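Local atomic coordinates of DyP2 (Amycolatopsis sp. ATCC 39116, PDB entry 4G2C), a protein that acts as a multifunctional dye peroxidase, binding heme and manganese and probably using hydrogen peroxide to oxidise dyes and related aromatic compounds. Residues 278-283 with 394-399; 72-77 with 164-169; 317-322 with 332-337; 35-40 with 226-231. All blocks are in the same frame, centred on the assembly; numbering follows the deposited sequence.

How the contacts relate
From the N terminus, residues 35-40 open contact 4. Inside the loop that contact 4 closes, residues 72-77 meet 164-169, so contact 2 is nested there. Contact 2 joins strands 66-74 and 166-172 of the antiparallel sheet in the DyP domain. Residues 226-231 then close contact 4 and bind the N-terminal loop to the start of helix 228-237. After that, 278-283 opens contact 1. Contact 3 closes the short loop from 317-322 to 332-337 within it, near the heme. Residues 394-399 close contact 1 beside helix 280-293. The two nests follow in series and none of the contacts cross. Contacts 2 and 3 lie about 43 Å apart, centre to centre, on opposite sides of the chain's centre.

Contact 1 (278-283 with 394-399); sequences QNVRLF and RLRPAK. With HEM (protoporphyrin IX containing Fe), chain C.
The first turn of helix 280-293, with N279 at its N-cap, rests on the loop formed by R396, P397 and A398. One backbone bond joins the two: R281 N donates a hydrogen bond to P397 O at 2.9 Å, with 154° at the hydrogen. This supplies an acceptor to an N-H of the first helical turn. The N279 side chain serves the same helix end. Its CG is anti to the backbone N (chi1 -175°), which puts OD1 over the start of the helix, 2.9 Å from L282 N. The donor stands above the carbonyl plane of the amide. OD1 also lies against A398, 3.4 Å from CB, and N279 CA makes a CA-H...O contact with A398 O at 3.2 Å.

V280 adds the apolar part of the contact. Its CG1 packs 3.5 Å from R396 CB, while CG2 meets P397 CG at 4.1 Å. The R281 chain bends at chi2 and chi3 and brings one face of its guanidinium over A398, with NH2 3.6 Å from CB. The R396 guanidinium turns away to a salt bridge with D385 and a hydrogen bond to A389 O. Q278 faces the heme pocket. Its NE2 is 3.4 Å from the heme methyl CMB and donates to E213.

The contact sits where strand 267-278 passes into helix 280-293. The loop of 394-399 leads into strand 402-409, which pairs antiparallel with strand 267-278. F283, in the first turn of this helix, stacks on F215.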
# COMPACT_ATOMS: atom_id res chain seq x y z
N GLN A 278 0.38 -13.12 -6.76
CA GLN A 278 0.09 -13.99 -5.62
C GLN A 278 -0.24 -15.43 -6.05
O GLN A 278 -1.27 -15.68 -6.68
CB GLN A 278 -1.11 -13.43 -4.86
CG GLN A 278 -0.87 -12.05 -4.23
CD GLN A 278 -2.06 -11.61 -3.39
OE1 GLN A 278 -2.91 -10.84 -3.85
NE2 GLN A 278 -2.13 -12.10 -2.17
N ASN A 279 0.62 -16.38 -5.71
CA ASN A 279 0.31 -17.79 -5.89
C ASN A 279 -0.50 -18.26 -4.68
O ASN A 279 0.05 -18.77 -3.70
CB ASN A 279 1.60 -18.60 -6.04
CG ASN A 279 1.33 -20.07 -6.37
OD1 ASN A 279 0.29 -20.63 -6.02
ND2 ASN A 279 2.28 -20.70 -7.04
N VAL A 280 -1.81 -18.04 -4.75
CA VAL A 280 -2.72 -18.38 -3.66
C VAL A 280 -2.61 -19.86 -3.33
O VAL A 280 -2.57 -20.24 -2.15
CB VAL A 280 -4.15 -18.06 -4.04
CG1 VAL A 280 -5.10 -18.41 -2.88
CG2 VAL A 280 -4.26 -16.60 -4.41
N ARG A 281 -2.55 -20.68 -4.37
CA ARG A 281 -2.42 -22.12 -4.19
C ARG A 281 -1.29 -22.47 -3.23
O ARG A 281 -1.48 -23.22 -2.26
CB ARG A 281 -2.21 -22.81 -5.54
CG ARG A 281 -1.90 -24.32 -5.43
CD ARG A 281 -2.45 -25.12 -6.63
NE ARG A 281 -1.67 -24.99 -7.86
CZ ARG A 281 -2.19 -24.77 -9.08
NH1 ARG A 281 -3.51 -24.62 -9.24
NH2 ARG A 281 -1.38 -24.68 -10.13
N LEU A 282 -0.10 -21.94 -3.49
CA LEU A 282 1.07 -22.33 -2.73
C LEU A 282 0.98 -21.77 -1.31
O LEU A 282 1.43 -22.40 -0.34
CB LEU A 282 2.31 -21.81 -3.43
CG LEU A 282 3.68 -22.01 -2.80
CD1 LEU A 282 4.01 -23.48 -2.64
CD2 LEU A 282 4.70 -21.33 -3.69
N PHE A 283 0.38 -20.59 -1.19
CA PHE A 283 0.23 -19.95 0.12
C PHE A 283 -0.70 -20.76 1.01
O PHE A 283 -0.45 -20.91 2.20
CB PHE A 283 -0.25 -18.48 -0.01
CG PHE A 283 -0.15 -17.71 1.27
CD1 PHE A 283 1.04 -17.10 1.63
CD2 PHE A 283 -1.24 -17.61 2.13
CE1 PHE A 283 1.14 -16.40 2.83
CE2 PHE A 283 -1.14 -16.91 3.31
CZ PHE A 283 0.05 -16.31 3.66
N ARG A 394 -5.68 -26.79 -4.03
CA ARG A 394 -5.62 -27.06 -5.46
C ARG A 394 -6.66 -26.27 -6.26
O ARG A 394 -6.50 -26.06 -7.46
CB ARG A 394 -5.75 -28.57 -5.75
CG ARG A 394 -7.04 -29.22 -5.20
CD ARG A 394 -7.12 -30.73 -5.50
NE ARG A 394 -8.36 -31.34 -4.99
CZ ARG A 394 -9.54 -31.29 -5.61
NH1 ARG A 394 -9.68 -30.66 -6.77
NH2 ARG A 394 -10.60 -31.87 -5.05
N LEU A 395 -7.73 -25.84 -5.60
CA LEU A 395 -8.74 -25.05 -6.29
C LEU A 395 -8.45 -23.54 -6.29
O LEU A 395 -9.22 -22.75 -6.83
CB LEU A 395 -10.14 -25.36 -5.75
CG LEU A 395 -10.63 -26.79 -6.04
CD1 LEU A 395 -12.10 -26.95 -5.71
CD2 LEU A 395 -10.38 -27.21 -7.49
N ARG A 396 -7.34 -23.13 -5.70
CA ARG A 396 -6.95 -21.71 -5.73
C ARG A 396 -6.05 -21.39 -6.93
O ARG A 396 -5.25 -22.21 -7.35
CB ARG A 396 -6.23 -21.32 -4.44
CG ARG A 396 -6.93 -21.74 -3.15
CD ARG A 396 -8.25 -21.03 -2.98
NE ARG A 396 -8.82 -21.31 -1.67
CZ ARG A 396 -10.00 -20.87 -1.24
NH1 ARG A 396 -10.76 -20.12 -2.03
NH2 ARG A 396 -10.42 -21.19 -0.02
N PRO A 397 -6.17 -20.17 -7.47
CA PRO A 397 -5.26 -19.78 -8.55
C PRO A 397 -3.81 -19.82 -8.09
O PRO A 397 -3.53 -19.73 -6.89
CB PRO A 397 -5.69 -18.35 -8.86
CG PRO A 397 -6.42 -17.89 -7.64
CD PRO A 397 -7.10 -19.09 -7.10
N ALA A 398 -2.89 -19.96 -9.03
CA ALA A 398 -1.47 -19.97 -8.72
C ALA A 398 -0.75 -18.78 -9.36
O ALA A 398 0.39 -18.48 -9.01
CB ALA A 398 -0.83 -21.28 -9.16
N LYS A 399 -1.42 -18.10 -10.29
CA LYS A 399 -0.82 -16.96 -11.01
C LYS A 399 -1.86 -16.03 -11.61
O LYS A 399 -3.04 -16.35 -11.64
CB LYS A 399 0.11 -17.45 -12.12
CG LYS A 399 -0.59 -18.30 -13.18
CD LYS A 399 0.36 -18.67 -14.32
CE LYS A 399 -0.34 -19.55 -15.37
NZ LYS A 399 0.47 -19.69 -16.62
CHA HEM C . -0.95 -4.84 6.29
CHB HEM C . -1.18 -8.29 2.88
CHC HEM C . 2.43 -6.18 0.41
CHD HEM C . 3.17 -3.24 4.18
C1A HEM C . -1.34 -5.94 5.58
C2A HEM C . -2.43 -6.83 5.93
C3A HEM C . -2.49 -7.77 4.98
C4A HEM C . -1.45 -7.52 4.00
CMA HEM C . -3.49 -8.94 4.93
CAA HEM C . -3.34 -6.66 7.18
CBA HEM C . -4.47 -5.68 6.87
CGA HEM C . -4.05 -4.25 7.09
O1A HEM C . -3.58 -3.90 8.19
O2A HEM C . -4.19 -3.42 6.17
C1B HEM C . -0.22 -8.05 1.90
C2B HEM C . 0.02 -8.82 0.68
C3B HEM C . 1.03 -8.21 0.01
C4B HEM C . 1.43 -7.05 0.76
CMB HEM C . -0.73 -10.11 0.27
CAB HEM C . 1.67 -8.60 -1.34
CBB HEM C . 1.03 -9.38 -2.21
C1C HEM C . 3.00 -5.25 1.25
C2C HEM C . 4.24 -4.53 1.02
C3C HEM C . 4.43 -3.71 2.07
C4C HEM C . 3.32 -3.88 2.98
CMC HEM C . 5.16 -4.68 -0.23
CAC HEM C . 5.63 -2.76 2.31
CBC HEM C . 6.81 -2.95 1.70
C1D HEM C . 2.11 -3.35 5.06
C2D HEM C . 1.90 -2.48 6.18
C3D HEM C . 0.61 -2.98 6.81
C4D HEM C . 0.18 -4.10 6.03
CMD HEM C . 2.78 -1.30 6.62
CAD HEM C . -0.09 -2.45 8.05
CBD HEM C . 0.75 -2.97 9.20
CGD HEM C . 0.15 -2.33 10.42
O1D HEM C . 0.09 -1.07 10.44
O2D HEM C . -0.30 -3.09 11.32
NA HEM C . -0.77 -6.39 4.40
NB HEM C . 0.65 -6.98 1.90
NC HEM C . 2.46 -4.83 2.46
ND HEM C . 1.08 -4.29 5.01
FE HEM C . 0.94 -5.80 3.50

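Contact 2 (72-77 with 164-169); sequences LGFGDA and IDAVLL
L72 O takes two backbone donors, D165 N and A166 N, at the start of strand 166-172. D165 N lies 2.9 Å from L72 O, nearly end-on, and A166 N makes a weak bond to the same L72 O at 3.4 Å. In return L72 N donates to A166 O at 2.8 Å. D165 and A166 thus both face L72, a classic beta bulge.

At the bulge the D165 side chain points toward strand 66-74. F74 N points almost straight at D165 OD2, 2.8 Å away with 178° at the hydrogen, and meets it on the anti side. The other oxygen, OD1, is held by H122 ND1, so both ends of this buried carboxylate have a donor and its rotation is fixed. The bulge lies in the antiparallel sheet of the DyP alpha+beta barrel domain, between strands 66-74 and 166-172.

F74 CG stands beside its backbone N (chi1 -65°), which brings the ring against D165. D165 CB sits over one face of the F74 ring, 3.8 Å from the centroid, a CH-pi contact. F74 CZ reaches on to A166 CB at 3.6 Å. Replacing F74 by an alanine removes the ring and would probably open a gap over D165 CB and A166 CB. L72 CD1 and L168 CD1 press together at 3.4 Å, the side chains crossing at about a right angle.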
# COMPACT_ATOMS: atom_id res chain seq x y z
N LEU A 72 2.72 5.66 -19.45
CA LEU A 72 2.88 6.45 -20.67
C LEU A 72 4.35 6.64 -21.03
O LEU A 72 5.23 6.54 -20.17
CB LEU A 72 2.23 7.81 -20.49
CG LEU A 72 0.78 7.85 -20.00
CD1 LEU A 72 0.29 9.28 -19.93
CD2 LEU A 72 -0.14 6.99 -20.86
N GLY A 73 4.59 6.91 -22.32
CA GLY A 73 5.90 7.32 -22.81
C GLY A 73 5.76 8.64 -23.55
O GLY A 73 4.83 8.83 -24.31
N PHE A 74 6.68 9.58 -23.30
CA PHE A 74 6.64 10.88 -23.94
C PHE A 74 7.52 10.92 -25.19
O PHE A 74 8.75 10.93 -25.09
CB PHE A 74 7.10 11.98 -22.96
CG PHE A 74 6.18 12.17 -21.77
CD1 PHE A 74 4.87 11.71 -21.81
CD2 PHE A 74 6.64 12.81 -20.62
CE1 PHE A 74 4.01 11.89 -20.73
CE2 PHE A 74 5.80 13.00 -19.53
CZ PHE A 74 4.48 12.54 -19.58
N GLY A 75 6.88 10.96 -26.36
CA GLY A 75 7.60 11.08 -27.63
C GLY A 75 8.08 12.49 -27.96
O GLY A 75 9.11 12.65 -28.62
N ASP A 76 7.35 13.50 -27.51
CA ASP A 76 7.72 14.90 -27.75
C ASP A 76 7.42 15.78 -26.53
O ASP A 76 6.34 15.70 -25.95
CB ASP A 76 6.99 15.45 -28.98
CG ASP A 76 7.25 16.92 -29.20
OD1 ASP A 76 8.32 17.27 -29.74
OD2 ASP A 76 6.38 17.74 -28.85
N ALA A 77 8.37 16.62 -26.14
CA ALA A 77 8.23 17.34 -24.87
C ALA A 77 7.08 18.34 -24.89
O ALA A 77 6.27 18.39 -23.95
CB ALA A 77 9.53 18.02 -24.48
N ILE A 164 9.50 4.36 -18.69
CA ILE A 164 8.19 4.92 -18.37
C ILE A 164 8.33 6.37 -17.93
O ILE A 164 9.19 6.70 -17.11
CB ILE A 164 7.53 4.11 -17.26
CG1 ILE A 164 7.30 2.67 -17.74
CG2 ILE A 164 6.22 4.77 -16.79
CD1 ILE A 164 6.84 1.74 -16.65
N ASP A 165 7.47 7.22 -18.48
CA ASP A 165 7.51 8.63 -18.16
C ASP A 165 6.40 9.04 -17.20
O ASP A 165 6.58 9.94 -16.38
CB ASP A 165 7.47 9.46 -19.44
CG ASP A 165 8.76 9.33 -20.24
OD1 ASP A 165 9.84 9.50 -19.64
OD2 ASP A 165 8.70 9.03 -21.46
N ALA A 166 5.26 8.37 -17.29
CA ALA A 166 4.11 8.81 -16.52
C ALA A 166 3.12 7.68 -16.19
O ALA A 166 3.02 6.68 -16.90
CB ALA A 166 3.40 9.95 -17.26
N VAL A 167 2.38 7.85 -15.10
CA VAL A 167 1.30 6.92 -14.83
C VAL A 167 -0.01 7.67 -14.69
O VAL A 167 -0.06 8.78 -14.15
CB VAL A 167 1.55 6.08 -13.57
CG1 VAL A 167 1.62 6.98 -12.33
CG2 VAL A 167 0.47 5.03 -13.42
N LEU A 168 -1.08 7.07 -15.21
CA LEU A 168 -2.42 7.62 -15.03
C LEU A 168 -3.22 6.62 -14.21
O LEU A 168 -3.18 5.41 -14.49
CB LEU A 168 -3.10 7.83 -16.37
CG LEU A 168 -2.81 9.14 -17.07
CD1 LEU A 168 -1.36 9.50 -16.91
CD2 LEU A 168 -3.17 9.01 -18.55
N LEU A 169 -3.91 7.11 -13.19
CA LEU A 169 -4.82 6.28 -12.41
C LEU A 169 -6.25 6.80 -12.61
O LEU A 169 -6.54 7.96 -12.36
CB LEU A 169 -4.42 6.29 -10.93
CG LEU A 169 -2.97 5.88 -10.64
CD1 LEU A 169 -2.60 6.14 -9.17
CD2 LEU A 169 -2.71 4.42 -10.99

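Contact 3 (317-322 with 332-337); sequences PLTAQS and NDFSYD. With ACT (acetate ion), chain H.
The long loop between helices 303-309 and 350-354 folds back on itself near the heme, where P317 and T319 pack against F334 and Y336. No hydrogen bond crosses between the two segments. The first segment holds a beta turn: P317 O accepts from A320 N and also from Q321 N, and this turn presents P317 and T319 toward the other segment.

The F334 ring is the main surface. Its CG lies between the backbone N and the carbonyl carbon (chi1 61°), which sends the ring toward P317. P317 CB stands over one face, offset toward the rim, 4.1 Å from the centroid of the F334 ring in a CH-pi contact. P317 CG touches F334 CE2 at 3.6 Å. T319 CG2 approaches the same ring obliquely, 3.7 Å from F334 CD1. F334 also makes a cation-pi contact with R357, whose NH2 is hydrogen-bonded to the heme. With an alanine in place of F334, P317 and T319 would probably lose the surface they pack on, and R357 would be left without its aromatic partner.

T319 divides its branches. The methyl goes to F334, while OG1, anti to the backbone N (chi1 -164°), lies 3.7 Å from Y336 CD1 and is hydrogen-bonded to D339. At the other end S335 forms an ST turn: its OG accepts from D337 N at 3.2 Å and donates, also at 3.2 Å, to OXT of an acetate that probably came from the crystallisation liquor.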
# COMPACT_ATOMS: atom_id res chain seq x y z
N PRO A 317 -6.81 -9.50 14.96
CA PRO A 317 -5.37 -9.46 15.26
C PRO A 317 -4.98 -10.66 16.10
O PRO A 317 -5.59 -10.92 17.14
CB PRO A 317 -5.21 -8.17 16.08
CG PRO A 317 -6.45 -7.37 15.82
CD PRO A 317 -7.53 -8.37 15.58
N LEU A 318 -3.99 -11.39 15.63
CA LEU A 318 -3.49 -12.56 16.30
C LEU A 318 -2.90 -12.20 17.67
O LEU A 318 -2.84 -13.05 18.55
CB LEU A 318 -2.40 -13.22 15.44
CG LEU A 318 -1.87 -14.55 15.98
CD1 LEU A 318 -3.05 -15.48 16.23
CD2 LEU A 318 -0.86 -15.17 15.03
N THR A 319 -2.46 -10.96 17.83
CA THR A 319 -1.92 -10.55 19.12
C THR A 319 -3.04 -10.39 20.15
O THR A 319 -2.78 -10.39 21.35
CB THR A 319 -1.10 -9.25 19.06
OG1 THR A 319 -0.32 -9.13 20.26
CG2 THR A 319 -2.02 -8.05 18.96
N ALA A 320 -4.28 -10.26 19.69
CA ALA A 320 -5.39 -10.06 20.63
C ALA A 320 -6.29 -11.29 20.85
O ALA A 320 -6.96 -11.40 21.87
CB ALA A 320 -6.23 -8.87 20.22
N GLN A 321 -6.32 -12.20 19.88
CA GLN A 321 -7.21 -13.35 19.95
C GLN A 321 -6.53 -14.57 19.36
O GLN A 321 -5.64 -14.44 18.50
CB GLN A 321 -8.50 -13.05 19.17
CG GLN A 321 -9.36 -11.90 19.75
CD GLN A 321 -10.17 -12.36 20.97
OE1 GLN A 321 -11.30 -12.84 20.84
NE2 GLN A 321 -9.58 -12.22 22.15
N SER A 322 -6.92 -15.75 19.82
CA SER A 322 -6.34 -16.99 19.29
C SER A 322 -7.17 -17.54 18.13
O SER A 322 -6.87 -18.61 17.60
CB SER A 322 -6.20 -18.05 20.39
OG SER A 322 -7.46 -18.42 20.95
N ASN A 332 -8.19 -2.08 15.08
CA ASN A 332 -6.79 -1.70 14.87
C ASN A 332 -6.15 -1.10 16.13
O ASN A 332 -4.99 -0.69 16.11
CB ASN A 332 -6.65 -0.70 13.71
CG ASN A 332 -5.25 -0.67 13.15
OD1 ASN A 332 -4.62 -1.72 13.00
ND2 ASN A 332 -4.73 0.52 12.87
N ASP A 333 -6.90 -1.06 17.22
CA ASP A 333 -6.44 -0.47 18.46
C ASP A 333 -5.68 -1.47 19.33
O ASP A 333 -6.19 -1.96 20.34
CB ASP A 333 -7.63 0.07 19.24
CG ASP A 333 -7.23 1.14 20.22
OD1 ASP A 333 -6.06 1.57 20.15
OD2 ASP A 333 -8.06 1.53 21.05
N PHE A 334 -4.45 -1.78 18.93
CA PHE A 334 -3.59 -2.70 19.68
C PHE A 334 -2.12 -2.38 19.41
O PHE A 334 -1.78 -1.76 18.39
CB PHE A 334 -3.85 -4.15 19.24
CG PHE A 334 -3.54 -4.40 17.78
CD1 PHE A 334 -2.24 -4.69 17.37
CD2 PHE A 334 -4.55 -4.29 16.83
CE1 PHE A 334 -1.94 -4.90 16.02
CE2 PHE A 334 -4.26 -4.49 15.47
CZ PHE A 334 -2.96 -4.80 15.07
N SER A 335 -1.27 -2.82 20.33
CA SER A 335 0.18 -2.78 20.16
C SER A 335 0.65 -4.16 20.57
O SER A 335 -0.15 -5.01 20.93
CB SER A 335 0.82 -1.72 21.06
OG SER A 335 0.84 -2.14 22.42
N TYR A 336 1.96 -4.37 20.54
CA TYR A 336 2.53 -5.65 20.95
C TYR A 336 3.17 -5.61 22.34
O TYR A 336 4.00 -6.46 22.67
CB TYR A 336 3.55 -6.10 19.91
CG TYR A 336 2.95 -6.21 18.55
CD1 TYR A 336 2.15 -7.29 18.21
CD2 TYR A 336 3.17 -5.22 17.59
CE1 TYR A 336 1.57 -7.39 16.95
CE2 TYR A 336 2.60 -5.31 16.34
CZ TYR A 336 1.80 -6.40 16.03
OH TYR A 336 1.24 -6.49 14.78
N ASP A 337 2.80 -4.61 23.14
CA ASP A 337 3.42 -4.39 24.44
C ASP A 337 3.08 -5.48 25.46
O ASP A 337 3.77 -5.64 26.45
CB ASP A 337 3.06 -2.99 24.99
CG ASP A 337 3.80 -1.87 24.28
OD1 ASP A 337 4.73 -2.17 23.49
OD2 ASP A 337 3.46 -0.70 24.50
C ACT H . 0.38 1.20 25.25
O ACT H . 0.98 0.92 26.32
OXT ACT H . 0.44 0.36 24.32
CH3 ACT H . -0.36 2.50 25.09

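Contact 4 (35-40 with 226-231); sequences STTLSW and FLTEDV
E229 folds back toward W40 at the start of helix 228-237. Its CG is anti to the carbonyl carbon (chi1 -68°), and the chain then bends at chi2. This brings the carboxylate to the backbone of the N-terminal loop. W40 N donates weakly to E229 OE1 at 3.1 Å, and OE2 is held by K41 N. W40 has its CG between the backbone N and the carbonyl carbon (chi1 80°), which carries the indole across the E229 side chain at about a right angle. W40 CD1 comes 3.3 Å from E229 OE1, with ring and carboxylate planes 49° apart. L227 CD1 approaches the same W40 CD1 at 4.1 Å.

Two backbone bonds set the register, with L38 bridged to L227. L38 N donates to F226 O at 2.9 Å. T228 N donates to L38 O at 2.8 Å.

T228 OG1, anti to its own carbonyl carbon, points across to T37 OG1. T37 OG1 and T228 OG1 are 3.0 Å apart, the two side chains crossing at about a right angle; either hydroxyl could be the donor. The position of T37 OG1 is doubtful, so this bond is less sure. L38 itself turns to helix 45-53, touching A47 and L51.

L38 O thus supplies an acceptor to the first N-H of the helix. The E229 carboxylate lies near that same helix end and receives two backbone N-H groups, a setting likely to favour its charged form.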
# COMPACT_ATOMS: atom_id res chain seq x y z
N SER A 35 4.23 19.33 10.58
CA SER A 35 4.62 18.57 11.78
C SER A 35 3.49 17.79 12.47
O SER A 35 3.76 16.98 13.35
CB SER A 35 5.24 19.51 12.82
OG SER A 35 4.22 20.16 13.56
N THR A 36 2.24 18.06 12.12
CA THR A 36 1.12 17.34 12.72
C THR A 36 0.08 17.00 11.67
O THR A 36 0.28 17.23 10.48
CB THR A 36 0.42 18.14 13.85
OG1 THR A 36 -0.13 19.35 13.31
CG2 THR A 36 1.40 18.51 14.92
N THR A 37 -1.05 16.48 12.14
CA THR A 37 -2.19 16.24 11.28
C THR A 37 -2.88 17.56 10.99
O THR A 37 -2.62 18.57 11.65
CB THR A 37 -3.20 15.28 11.94
OG1 THR A 37 -3.61 15.84 13.19
CG2 THR A 37 -2.57 13.91 12.18
N LEU A 38 -3.76 17.54 10.00
CA LEU A 38 -4.49 18.74 9.61
C LEU A 38 -6.00 18.57 9.78
O LEU A 38 -6.56 17.53 9.45
CB LEU A 38 -4.18 19.08 8.15
CG LEU A 38 -5.09 20.13 7.52
CD1 LEU A 38 -4.61 21.57 7.85
CD2 LEU A 38 -5.17 19.90 6.02
N SER A 39 -6.64 19.61 10.31
CA SER A 39 -8.10 19.66 10.38
C SER A 39 -8.58 20.29 9.07
O SER A 39 -8.62 21.52 8.94
CB SER A 39 -8.56 20.46 11.60
OG SER A 39 -7.82 20.10 12.76
N TRP A 40 -8.92 19.45 8.10
CA TRP A 40 -9.21 19.95 6.76
C TRP A 40 -10.43 20.88 6.72
O TRP A 40 -10.51 21.78 5.88
CB TRP A 40 -9.34 18.80 5.74
CG TRP A 40 -10.67 18.09 5.73
CD1 TRP A 40 -10.98 16.93 6.40
CD2 TRP A 40 -11.84 18.46 4.99
NE1 TRP A 40 -12.29 16.57 6.13
CE2 TRP A 40 -12.84 17.48 5.26
CE3 TRP A 40 -12.16 19.52 4.13
CZ2 TRP A 40 -14.13 17.55 4.71
CZ3 TRP A 40 -13.45 19.58 3.57
CH2 TRP A 40 -14.41 18.60 3.87
N PHE A 226 -3.74 11.34 8.30
CA PHE A 226 -3.15 12.67 8.23
C PHE A 226 -4.16 13.76 8.58
O PHE A 226 -3.79 14.90 8.83
CB PHE A 226 -2.56 12.92 6.83
CG PHE A 226 -1.65 11.82 6.36
CD1 PHE A 226 -0.36 11.71 6.87
CD2 PHE A 226 -2.10 10.87 5.44
CE1 PHE A 226 0.47 10.68 6.45
CE2 PHE A 226 -1.27 9.84 5.01
CZ PHE A 226 0.03 9.75 5.51
N LEU A 227 -5.43 13.41 8.59
CA LEU A 227 -6.51 14.36 8.83
C LEU A 227 -7.12 14.13 10.20
O LEU A 227 -7.41 12.99 10.60
CB LEU A 227 -7.59 14.24 7.74
CG LEU A 227 -7.01 14.36 6.33
CD1 LEU A 227 -8.11 14.26 5.26
CD2 LEU A 227 -6.24 15.67 6.19
N THR A 228 -7.30 15.22 10.93
CA THR A 228 -7.78 15.14 12.30
C THR A 228 -9.18 14.56 12.32
O THR A 228 -9.55 13.85 13.24
CB THR A 228 -7.76 16.52 12.98
OG1 THR A 228 -6.41 17.00 13.04
CG2 THR A 228 -8.32 16.43 14.38
N GLU A 229 -9.95 14.89 11.27
CA GLU A 229 -11.31 14.40 11.11
C GLU A 229 -11.32 12.88 10.93
O GLU A 229 -12.29 12.20 11.27
CB GLU A 229 -11.99 15.05 9.88
CG GLU A 229 -12.29 16.56 9.99
CD GLU A 229 -11.07 17.46 9.80
OE1 GLU A 229 -9.97 16.95 9.53
OE2 GLU A 229 -11.22 18.70 9.93
N ASP A 230 -10.24 12.34 10.36
CA ASP A 230 -10.12 10.90 10.21
C ASP A 230 -9.77 10.27 11.57
O ASP A 230 -10.26 9.20 11.91
CB ASP A 230 -9.06 10.54 9.16
CG ASP A 230 -9.62 10.52 7.73
OD1 ASP A 230 -10.85 10.47 7.56
OD2 ASP A 230 -8.81 10.50 6.78
N VAL A 231 -8.95 10.96 12.35
CA VAL A 231 -8.60 10.43 13.66
C VAL A 231 -9.82 10.43 14.58
O VAL A 231 -10.05 9.47 15.33
CB VAL A 231 -7.40 11.15 14.29
CG1 VAL A 231 -7.06 10.53 15.63
CG2 VAL A 231 -6.20 11.09 13.35